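Local coordinates for protein SusD homolog (Bacteroides thetaiotaomicron VPI-5482, PDB 3FDH) that probably binds glycans at the outer membrane as a SusD/RagB-family lipoprotein of a gut bacterium, helping to deliver them for uptake, at residues S230-F240 and P329-M339; K358-E369 and V390-D401. One frame throughout, in Å; residues are numbered along the deposited sequence.

Contact 1: residues S230-F240 and P329-M339; sequences SFTSADDQAAF and PTLLMSYHELM
A two-stranded antiparallel ribbon with a classic beta bulge joins strand 238-240 to strand 330-331, and after a corner at Leu-332 the second strand leads to helix 335-348. Phe-240 and Thr-330 form a hydrogen-bonded pair, Phe-240 N giving to Thr-330 O at 2.8 Å; Ala-239 faces Leu-331 as a non-hydrogen-bonded pair. At the bulge Leu-332 and Met-333 both oppose Ala-238, whose O takes Leu-332 N at 2.8 Å and, weakly, Met-333 N, while Ala-238 N gives to Met-333 O. On the side of Ala-239 the CD2 branch of Leu-331 presses tightly on Ala-239 CB at 3.5 Å. Gln-237 holds CG between its backbone N and carbonyl carbon (chi1 78°), and the extended chain beyond lays OE1 at the start of the helix. There OE1 accepts from Tyr-335 N at 2.9 Å, almost straight at 172°, on an in-plane lone pair; water 1 also donates to it and links it to His-336 ND1. Ser-334 is the N-cap, its OG accepting from Glu-337 N and also paired with Glu-430. Tyr-335 lays one ring face against the backbone of Ser-233, whose CA sits over its middle, 3.7 Å from the centroid, in a CH-pi contact; Phe-231 O meets the ring edge. Met-339 CG lies on the other face, and the hydroxyl goes on to Glu-359. The Phe-231 ring has Gln-237 CA over the centre of one face and, offset toward the rim of the other, Ser-230 OG, which bonds to Lys-196 O. Leu-338 CD2 lies 3.8 Å from Phe-231 CB, Met-333 SE makes an oblique Met-aromatic contact, and Phe-197 of helix 191-208 packs here too. Side chains thus satisfy two first-turn N-H groups, an amide oxygen on Tyr-335 N and a serine hydroxyl on Glu-337 N.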
loop_
_atom_site.group_PDB
_atom_site.type_symbol
_atom_site.label_atom_id
_atom_site.label_comp_id
_atom_site.label_asym_id
_atom_site.label_seq_id
_atom_site.Cartn_x
_atom_site.Cartn_y
_atom_site.Cartn_z
ATOM N N SER A 230 -12.073 -10.410 -10.679
ATOM C CA SER A 230 -10.684 -10.171 -10.358
ATOM C C SER A 230 -9.939 -11.428 -9.941
ATOM O O SER A 230 -10.275 -12.527 -10.357
ATOM C CB SER A 230 -10.608 -9.092 -9.309
ATOM O OG SER A 230 -9.279 -8.651 -9.107
ATOM N N PHE A 231 -8.924 -11.242 -9.111
ATOM C CA PHE A 231 -8.036 -12.328 -8.673
ATOM C C PHE A 231 -8.784 -13.502 -8.081
ATOM O O PHE A 231 -9.632 -13.328 -7.239
ATOM C CB PHE A 231 -7.023 -11.851 -7.621
ATOM C CG PHE A 231 -6.373 -10.505 -7.928
ATOM C CD1 PHE A 231 -5.876 -10.226 -9.200
ATOM C CD2 PHE A 231 -6.117 -9.613 -6.908
ATOM C CE1 PHE A 231 -5.235 -9.027 -9.484
ATOM C CE2 PHE A 231 -5.464 -8.381 -7.168
ATOM C CZ PHE A 231 -5.011 -8.109 -8.492
ATOM N N THR A 232 -8.406 -14.704 -8.506
ATOM C CA THR A 232 -9.043 -15.945 -8.054
ATOM C C THR A 232 -8.200 -16.610 -6.966
ATOM O O THR A 232 -8.658 -17.511 -6.265
ATOM C CB THR A 232 -9.198 -16.954 -9.203
ATOM O OG1 THR A 232 -7.908 -17.392 -9.625
ATOM C CG2 THR A 232 -9.905 -16.339 -10.391
ATOM N N SER A 233 -6.957 -16.152 -6.870
ATOM C CA SER A 233 -5.987 -16.616 -5.877
ATOM C C SER A 233 -4.794 -15.678 -5.833
ATOM O O SER A 233 -4.698 -14.737 -6.613
ATOM C CB SER A 233 -5.449 -18.004 -6.204
ATOM O OG SER A 233 -4.594 -17.921 -7.329
ATOM N N ALA A 234 -3.884 -15.958 -4.914
ATOM C CA ALA A 234 -2.674 -15.147 -4.780
ATOM C C ALA A 234 -1.868 -15.236 -6.075
ATOM O O ALA A 234 -1.104 -14.349 -6.444
ATOM C CB ALA A 234 -1.848 -15.580 -3.587
ATOM N N ASP A 235 -2.071 -16.304 -6.812
ATOM C CA ASP A 235 -1.313 -16.455 -8.040
ATOM C C ASP A 235 -1.710 -15.438 -9.072
ATOM O O ASP A 235 -0.968 -15.157 -10.002
ATOM C CB ASP A 235 -1.437 -17.863 -8.589
ATOM C CG ASP A 235 -0.713 -18.855 -7.736
ATOM O OD1 ASP A 235 0.227 -18.422 -7.019
ATOM O OD2 ASP A 235 -1.075 -20.057 -7.776
ATOM N N ASP A 236 -2.856 -14.822 -8.865
ATOM C CA ASP A 236 -3.346 -13.875 -9.842
ATOM C C ASP A 236 -2.972 -12.476 -9.437
ATOM O O ASP A 236 -3.148 -11.513 -10.209
ATOM C CB ASP A 236 -4.891 -13.899 -9.928
ATOM C CG ASP A 236 -5.427 -14.986 -10.805
ATOM O OD1 ASP A 236 -4.647 -15.650 -11.511
ATOM O OD2 ASP A 236 -6.663 -15.169 -10.799
ATOM N N GLN A 237 -2.513 -12.350 -8.196
ATOM C CA GLN A 237 -2.350 -10.993 -7.626
ATOM C C GLN A 237 -1.279 -10.216 -8.359
ATOM O O GLN A 237 -0.428 -10.770 -9.017
ATOM C CB GLN A 237 -2.117 -11.026 -6.114
ATOM C CG GLN A 237 -0.691 -11.396 -5.722
ATOM C CD GLN A 237 -0.541 -11.774 -4.289
ATOM O OE1 GLN A 237 -1.410 -11.480 -3.463
ATOM N NE2 GLN A 237 0.562 -12.483 -3.977
ATOM N N ALA A 238 -1.394 -8.894 -8.262
ATOM C CA ALA A 238 -0.484 -7.966 -8.952
ATOM C C ALA A 238 0.782 -7.759 -8.138
ATOM O O ALA A 238 0.845 -6.918 -7.249
ATOM C CB ALA A 238 -1.162 -6.681 -9.214
ATOM N N ALA A 239 1.753 -8.596 -8.471
ATOM C CA ALA A 239 3.021 -8.645 -7.776
ATOM C C ALA A 239 4.167 -8.367 -8.707
ATOM O O ALA A 239 4.298 -8.960 -9.750
ATOM C CB ALA A 239 3.211 -10.013 -7.140
ATOM N N PHE A 240 5.006 -7.459 -8.262
ATOM C CA PHE A 240 6.247 -7.123 -8.949
ATOM C C PHE A 240 7.220 -7.996 -8.210
ATOM O O PHE A 240 7.622 -7.672 -7.080
ATOM C CB PHE A 240 6.560 -5.650 -8.762
ATOM C CG PHE A 240 7.797 -5.198 -9.450
ATOM C CD1 PHE A 240 7.821 -5.038 -10.818
ATOM C CD2 PHE A 240 8.931 -4.867 -8.723
ATOM C CE1 PHE A 240 8.952 -4.606 -11.471
ATOM C CE2 PHE A 240 10.082 -4.424 -9.373
ATOM C CZ PHE A 240 10.093 -4.312 -10.765
ATOM N N PRO A 329 8.113 -9.940 -2.920
ATOM C CA PRO A 329 7.551 -9.078 -3.968
ATOM C C PRO A 329 6.856 -7.850 -3.455
ATOM O O PRO A 329 6.393 -7.803 -2.335
ATOM C CB PRO A 329 6.485 -9.952 -4.648
ATOM C CG PRO A 329 6.202 -11.106 -3.659
ATOM C CD PRO A 329 7.462 -11.264 -2.845
ATOM N N THR A 330 6.781 -6.867 -4.330
ATOM C CA THR A 330 6.008 -5.681 -4.076
ATOM C C THR A 330 4.624 -5.968 -4.630
ATOM O O THR A 330 4.449 -6.252 -5.815
ATOM C CB THR A 330 6.576 -4.409 -4.729
ATOM O OG1 THR A 330 7.828 -4.079 -4.124
ATOM C CG2 THR A 330 5.600 -3.258 -4.567
ATOM N N LEU A 331 3.648 -5.910 -3.738
ATOM C CA LEU A 331 2.251 -6.187 -4.092
ATOM C C LEU A 331 1.516 -4.858 -4.424
ATOM O O LEU A 331 1.192 -4.044 -3.546
ATOM C CB LEU A 331 1.564 -7.004 -2.977
ATOM C CG LEU A 331 2.221 -8.345 -2.646
ATOM C CD1 LEU A 331 1.416 -9.087 -1.547
ATOM C CD2 LEU A 331 2.416 -9.148 -3.886
ATOM N N LEU A 332 1.307 -4.631 -5.727
ATOM C CA LEU A 332 0.550 -3.464 -6.213
ATOM C C LEU A 332 -0.885 -3.646 -5.770
ATOM O O LEU A 332 -1.586 -2.678 -5.480
ATOM C CB LEU A 332 0.662 -3.236 -7.702
ATOM C CG LEU A 332 2.024 -2.735 -8.192
ATOM C CD1 LEU A 332 1.994 -2.438 -9.717
ATOM C CD2 LEU A 332 2.473 -1.486 -7.449
HETATM N N MSE A 333 -1.304 -4.906 -5.707
HETATM C CA MSE A 333 -2.600 -5.217 -5.114
HETATM C C MSE A 333 -2.668 -6.689 -4.869
HETATM O O MSE A 333 -2.495 -7.496 -5.802
HETATM C CB MSE A 333 -3.779 -4.705 -5.951
HETATM C CG MSE A 333 -5.098 -4.708 -5.120
HETATM SE SE MSE A 333 -6.722 -4.436 -6.155
HETATM C CE MSE A 333 -7.952 -4.996 -4.766
ATOM N N SER A 334 -2.864 -7.020 -3.591
ATOM C CA SER A 334 -2.893 -8.411 -3.146
ATOM C C SER A 334 -4.238 -9.100 -3.214
ATOM O O SER A 334 -5.311 -8.494 -3.213
ATOM C CB SER A 334 -2.351 -8.516 -1.744
ATOM O OG SER A 334 -3.201 -7.859 -0.824
ATOM N N TYR A 335 -4.146 -10.430 -3.281
ATOM C CA TYR A 335 -5.332 -11.227 -3.245
ATOM C C TYR A 335 -6.019 -11.031 -1.906
ATOM O O TYR A 335 -7.244 -10.907 -1.835
ATOM C CB TYR A 335 -5.006 -12.693 -3.464
ATOM C CG TYR A 335 -6.171 -13.652 -3.282
ATOM C CD1 TYR A 335 -7.270 -13.643 -4.121
ATOM C CD2 TYR A 335 -6.145 -14.609 -2.265
ATOM C CE1 TYR A 335 -8.322 -14.523 -3.920
ATOM C CE2 TYR A 335 -7.172 -15.507 -2.087
ATOM C CZ TYR A 335 -8.250 -15.467 -2.902
ATOM O OH TYR A 335 -9.251 -16.402 -2.698
ATOM N N HIS A 336 -5.226 -10.922 -0.844
ATOM C CA HIS A 336 -5.820 -10.765 0.495
ATOM C C HIS A 336 -6.569 -9.458 0.569
ATOM O O HIS A 336 -7.654 -9.417 1.126
ATOM C CB HIS A 336 -4.874 -10.985 1.717
ATOM C CG HIS A 336 -3.582 -10.244 1.671
ATOM N ND1 HIS A 336 -2.465 -10.739 1.012
ATOM C CD2 HIS A 336 -3.208 -9.065 2.234
ATOM C CE1 HIS A 336 -1.470 -9.874 1.159
ATOM N NE2 HIS A 336 -1.906 -8.842 1.876
ATOM N N GLU A 337 -5.993 -8.404 0.005
ATOM C CA GLU A 337 -6.682 -7.105 0.009
ATOM C C GLU A 337 -8.025 -7.244 -0.702
ATOM O O GLU A 337 -9.049 -6.718 -0.269
ATOM C CB GLU A 337 -5.880 -5.976 -0.665
ATOM C CG GLU A 337 -6.713 -4.739 -0.783
ATOM C CD GLU A 337 -6.100 -3.596 -1.571
ATOM O OE1 GLU A 337 -4.882 -3.557 -1.869
ATOM O OE2 GLU A 337 -6.887 -2.737 -1.952
ATOM N N LEU A 338 -8.033 -7.986 -1.783
ATOM C CA LEU A 338 -9.277 -8.123 -2.560
ATOM C C LEU A 338 -10.337 -8.872 -1.742
ATOM O O LEU A 338 -11.537 -8.593 -1.786
ATOM C CB LEU A 338 -8.997 -8.838 -3.886
ATOM C CG LEU A 338 -10.146 -8.893 -4.875
ATOM C CD1 LEU A 338 -10.345 -7.548 -5.523
ATOM C CD2 LEU A 338 -9.866 -10.025 -5.908
HETATM N N MSE A 339 -9.879 -9.817 -0.968
HETATM C CA MSE A 339 -10.815 -10.622 -0.148
HETATM C C MSE A 339 -11.334 -9.830 1.028
HETATM O O MSE A 339 -12.451 -10.074 1.501
HETATM C CB MSE A 339 -10.192 -11.953 0.309
HETATM C CG MSE A 339 -9.877 -12.927 -0.855
HETATM SE SE MSE A 339 -11.434 -13.396 -1.928
HETATM C CE MSE A 339 -11.387 -12.162 -3.280
HETATM O O HOH W 1 -2.320 -12.560 -1.049
#

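Contact 2: residues K358-E369 and V390-D401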
loop_
_atom_site.group_PDB
_atom_site.type_symbol
_atom_site.label_atom_id
_atom_site.label_comp_id
_atom_site.label_asym_id
_atom_site.label_seq_id
_atom_site.Cartn_x
_atom_site.Cartn_y
_atom_site.Cartn_z
ATOM N N LYS A 358 -12.284 -15.385 6.011
ATOM C CA LYS A 358 -11.332 -16.460 6.297
ATOM C C LYS A 358 -10.309 -16.533 5.179
ATOM O O LYS A 358 -9.109 -16.729 5.388
ATOM C CB LYS A 358 -12.007 -17.812 6.468
ATOM C CG LYS A 358 -11.016 -18.924 6.785
ATOM C CD LYS A 358 -11.700 -20.235 7.067
ATOM C CE LYS A 358 -10.719 -21.258 7.632
ATOM N NZ LYS A 358 -11.319 -22.599 7.963
ATOM N N GLU A 359 -10.807 -16.384 3.977
ATOM C CA GLU A 359 -9.955 -16.462 2.795
ATOM C C GLU A 359 -8.913 -15.351 2.849
ATOM O O GLU A 359 -7.717 -15.551 2.541
ATOM C CB GLU A 359 -10.809 -16.344 1.532
ATOM C CG GLU A 359 -10.076 -16.508 0.231
ATOM C CD GLU A 359 -9.716 -17.945 -0.087
ATOM O OE1 GLU A 359 -10.097 -18.834 0.702
ATOM O OE2 GLU A 359 -9.015 -18.180 -1.099
ATOM N N ALA A 360 -9.352 -14.193 3.337
ATOM C CA ALA A 360 -8.505 -13.007 3.418
ATOM C C ALA A 360 -7.437 -13.142 4.515
ATOM O O ALA A 360 -6.270 -12.873 4.310
ATOM C CB ALA A 360 -9.374 -11.742 3.670
ATOM N N VAL A 361 -7.860 -13.613 5.671
ATOM C CA VAL A 361 -6.951 -13.826 6.816
ATOM C C VAL A 361 -5.909 -14.896 6.488
ATOM O O VAL A 361 -4.716 -14.710 6.753
ATOM C CB VAL A 361 -7.721 -14.274 8.117
ATOM C CG1 VAL A 361 -6.767 -14.688 9.218
ATOM C CG2 VAL A 361 -8.662 -13.177 8.564
ATOM N N VAL A 362 -6.345 -16.002 5.911
ATOM C CA VAL A 362 -5.417 -17.079 5.573
ATOM C C VAL A 362 -4.420 -16.552 4.523
ATOM O O VAL A 362 -3.222 -16.678 4.703
ATOM C CB VAL A 362 -6.143 -18.378 5.099
ATOM C CG1 VAL A 362 -5.161 -19.424 4.543
ATOM C CG2 VAL A 362 -6.979 -18.993 6.254
ATOM N N ALA A 363 -4.910 -15.943 3.450
ATOM C CA ALA A 363 -3.993 -15.418 2.421
ATOM C C ALA A 363 -3.003 -14.429 3.043
ATOM O O ALA A 363 -1.839 -14.391 2.695
ATOM C CB ALA A 363 -4.753 -14.718 1.267
ATOM N N GLY A 364 -3.486 -13.586 3.936
ATOM C CA GLY A 364 -2.606 -12.569 4.554
ATOM C C GLY A 364 -1.496 -13.205 5.369
ATOM O O GLY A 364 -0.363 -12.745 5.384
ATOM N N LEU A 365 -1.861 -14.269 6.061
ATOM C CA LEU A 365 -0.915 -15.014 6.884
ATOM C C LEU A 365 0.118 -15.718 6.013
ATOM O O LEU A 365 1.284 -15.808 6.373
ATOM C CB LEU A 365 -1.623 -16.032 7.802
ATOM C CG LEU A 365 -2.081 -15.441 9.140
ATOM C CD1 LEU A 365 -3.185 -16.266 9.852
ATOM C CD2 LEU A 365 -0.860 -15.259 10.069
ATOM N N LEU A 366 -0.320 -16.232 4.872
ATOM C CA LEU A 366 0.593 -17.009 3.990
ATOM C C LEU A 366 1.579 -16.034 3.322
ATOM O O LEU A 366 2.747 -16.358 3.117
ATOM C CB LEU A 366 -0.171 -17.881 2.973
ATOM C CG LEU A 366 -0.967 -19.033 3.554
ATOM C CD1 LEU A 366 -1.581 -19.915 2.442
ATOM C CD2 LEU A 366 -0.051 -19.867 4.417
ATOM N N ASN A 367 1.134 -14.803 3.102
ATOM C CA ASN A 367 1.991 -13.800 2.472
ATOM C C ASN A 367 3.029 -13.347 3.502
ATOM O O ASN A 367 4.175 -13.085 3.186
ATOM C CB ASN A 367 1.174 -12.605 1.985
ATOM C CG ASN A 367 2.024 -11.503 1.423
ATOM O OD1 ASN A 367 2.747 -11.691 0.437
ATOM N ND2 ASN A 367 1.963 -10.332 2.071
ATOM N N ALA A 368 2.570 -13.260 4.743
ATOM C CA ALA A 368 3.421 -12.881 5.866
ATOM C C ALA A 368 4.515 -13.907 6.054
ATOM O O ALA A 368 5.687 -13.592 6.226
ATOM C CB ALA A 368 2.587 -12.774 7.150
ATOM N N GLU A 369 4.110 -15.172 6.001
ATOM C CA GLU A 369 5.038 -16.262 6.149
ATOM C C GLU A 369 6.035 -16.270 4.996
ATOM O O GLU A 369 7.204 -16.566 5.184
ATOM C CB GLU A 369 4.307 -17.596 6.195
ATOM C CG GLU A 369 5.240 -18.804 6.253
ATOM C CD GLU A 369 6.123 -18.833 7.511
ATOM O OE1 GLU A 369 5.596 -18.756 8.643
ATOM O OE2 GLU A 369 7.347 -18.963 7.371
ATOM N N VAL A 390 6.265 -22.888 11.056
ATOM C CA VAL A 390 5.957 -22.183 9.818
ATOM C C VAL A 390 4.435 -22.021 9.696
ATOM O O VAL A 390 3.703 -22.911 10.004
ATOM C CB VAL A 390 6.525 -22.927 8.595
ATOM C CG1 VAL A 390 5.922 -22.446 7.309
ATOM C CG2 VAL A 390 8.060 -22.806 8.577
ATOM N N ILE A 391 3.966 -20.850 9.284
ATOM C CA ILE A 391 2.528 -20.650 9.102
ATOM C C ILE A 391 2.097 -21.335 7.793
ATOM O O ILE A 391 2.656 -21.070 6.722
ATOM C CB ILE A 391 2.179 -19.141 9.068
ATOM C CG1 ILE A 391 2.657 -18.530 10.380
ATOM C CG2 ILE A 391 0.670 -18.940 8.828
ATOM C CD1 ILE A 391 2.695 -17.081 10.389
ATOM N N THR A 392 1.135 -22.258 7.900
ATOM C CA THR A 392 0.612 -22.939 6.740
ATOM C C THR A 392 -0.867 -22.679 6.489
ATOM O O THR A 392 -1.567 -22.041 7.259
ATOM C CB THR A 392 0.735 -24.418 6.909
ATOM O OG1 THR A 392 -0.086 -24.811 8.017
ATOM C CG2 THR A 392 2.169 -24.793 7.155
ATOM N N GLU A 393 -1.362 -23.221 5.395
ATOM C CA GLU A 393 -2.787 -22.999 5.061
ATOM C C GLU A 393 -3.636 -23.617 6.183
ATOM O O GLU A 393 -4.634 -23.066 6.603
ATOM C CB GLU A 393 -3.120 -23.593 3.699
ATOM C CG GLU A 393 -4.503 -23.331 3.217
ATOM C CD GLU A 393 -4.837 -24.167 1.970
ATOM O OE1 GLU A 393 -3.907 -24.796 1.410
ATOM O OE2 GLU A 393 -6.024 -24.212 1.566
ATOM N N THR A 394 -3.144 -24.704 6.733
ATOM C CA THR A 394 -3.876 -25.455 7.778
ATOM C C THR A 394 -3.833 -24.726 9.110
ATOM O O THR A 394 -4.839 -24.601 9.823
ATOM C CB THR A 394 -3.309 -26.868 8.023
ATOM O OG1 THR A 394 -3.444 -27.682 6.850
ATOM C CG2 THR A 394 -4.034 -27.594 9.186
ATOM N N SER A 395 -2.642 -24.297 9.471
ATOM C CA SER A 395 -2.449 -23.653 10.767
ATOM C C SER A 395 -3.180 -22.330 10.788
ATOM O O SER A 395 -3.760 -21.961 11.808
ATOM C CB SER A 395 -0.965 -23.465 11.112
ATOM O OG SER A 395 -0.371 -22.440 10.338
ATOM N N ALA A 396 -3.154 -21.633 9.655
ATOM C CA ALA A 396 -3.783 -20.337 9.519
ATOM C C ALA A 396 -5.295 -20.459 9.627
ATOM O O ALA A 396 -5.952 -19.613 10.232
ATOM C CB ALA A 396 -3.411 -19.627 8.177
ATOM N N GLY A 397 -5.823 -21.467 8.945
ATOM C CA GLY A 397 -7.267 -21.763 8.938
ATOM C C GLY A 397 -7.778 -22.077 10.327
ATOM O O GLY A 397 -8.869 -21.647 10.727
ATOM N N LYS A 398 -6.964 -22.809 11.074
ATOM C CA LYS A 398 -7.318 -23.218 12.437
ATOM C C LYS A 398 -7.304 -22.036 13.372
ATOM O O LYS A 398 -8.087 -21.953 14.327
ATOM C CB LYS A 398 -6.364 -24.282 12.964
ATOM C CG LYS A 398 -6.563 -24.563 14.446
ATOM C CD LYS A 398 -5.762 -25.749 14.913
ATOM C CE LYS A 398 -5.808 -25.859 16.440
ATOM N NZ LYS A 398 -7.206 -25.911 16.969
ATOM N N TYR A 399 -6.393 -21.120 13.079
ATOM C CA TYR A 399 -6.257 -19.906 13.873
ATOM C C TYR A 399 -7.503 -19.066 13.625
ATOM O O TYR A 399 -8.094 -18.452 14.528
ATOM C CB TYR A 399 -4.996 -19.114 13.490
ATOM C CG TYR A 399 -5.119 -17.720 13.952
ATOM C CD1 TYR A 399 -5.009 -17.423 15.290
ATOM C CD2 TYR A 399 -5.374 -16.685 13.059
ATOM C CE1 TYR A 399 -5.144 -16.132 15.723
ATOM C CE2 TYR A 399 -5.520 -15.426 13.492
ATOM C CZ TYR A 399 -5.406 -15.154 14.828
ATOM O OH TYR A 399 -5.541 -13.865 15.284
ATOM N N PHE A 400 -7.921 -19.043 12.369
ATOM C CA PHE A 400 -9.137 -18.294 12.052
ATOM C C PHE A 400 -10.340 -18.845 12.850
ATOM O O PHE A 400 -11.125 -18.100 13.430
ATOM C CB PHE A 400 -9.503 -18.366 10.573
ATOM C CG PHE A 400 -10.841 -17.733 10.288
ATOM C CD1 PHE A 400 -10.932 -16.389 10.025
ATOM C CD2 PHE A 400 -12.018 -18.484 10.370
ATOM C CE1 PHE A 400 -12.154 -15.770 9.818
ATOM C CE2 PHE A 400 -13.259 -17.866 10.141
ATOM C CZ PHE A 400 -13.313 -16.507 9.861
ATOM N N ASP A 401 -10.457 -20.168 12.820
ATOM C CA ASP A 401 -11.565 -20.916 13.455
ATOM C C ASP A 401 -11.528 -20.765 14.965
ATOM O O ASP A 401 -12.544 -20.617 15.641
ATOM C CB ASP A 401 -11.460 -22.410 13.152
ATOM C CG ASP A 401 -11.763 -22.773 11.691
ATOM O OD1 ASP A 401 -12.336 -21.952 10.929
ATOM O OD2 ASP A 401 -11.406 -23.910 11.307
HETATM O O HOH W 2 -9.631 -24.477 9.298
#
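Lys-358 runs fully extended, CG anti to the backbone N (chi1 -179°), and Phe-400 sets its own CG the same way, which lays the lysine stem across the phenyl face. Lys-358 CB stands over the ring centre, 3.7 Å from the centroid and almost on the ring normal, a CH-pi contact, while Val-361 CG2 reaches the ring edge. Farther out, the ammonium forms a salt bridge, Lys-358 NZ to Asp-401 OD1 at 3.2 Å, approaching on the syn side and tilted out of the carboxylate plane; water 2 spans NZ and Asp-401 OD2. Were Phe-400 replaced by an alanine, the lysine stem would probably lose its flat support and its ammonium be freer to move from Asp-401. Along the middle, Val-362 CG1 meets Ala-396 CB at 4.0 Å, and its CG2 rests on the backbone of Gly-397. Leu-365 CD1 touches both Ala-396 CB and Tyr-399 CD2, with Leu-365 CB 3.8 Å from Ile-391 CG2. At the far end Glu-369, bent at chi2, turns OE1 onto Ile-391 N at 2.7 Å; the bond is straight (174°), but the donor stands above the carboxylate plane. The same oxygen pairs with Arg-281, whose charge probably helps keep the glutamate ionised. Thr-392 and Ser-395 close a capping box that starts helix 393-410. The axes of segments 358-369 and 393-401 come within 9.0 Å, inclined at 135°, and Ala-396 and Gly-397 let Val-362 and Leu-365 come close to the second helix. The pair is part of the helical body of this SusD-family protein, whose sequence family is placed in the TPR clan.

Overall arrangement
Followed from the N terminus, the chain leaves helix 216-228, passes through 230-240, and wanders 88 residues before 329-339 returns to close contact 1. Helix 335-348 then leads directly to helix 354-379, and after a shorter excursion of 20 residues 390-401 folds back on it to close contact 2. The two loops are in series, neither enclosing nor crossing the other. Their centres lie 15 Å apart, and helices 335-348 and 354-379 join them: Met-339 CB packs on Ala-360 CB, and Leu-331 CD1 touches Asn-367 OD1. Contact 1 is buried, nearer the centre of the chain; contact 2 extends the helical stack outward to helix 393-410.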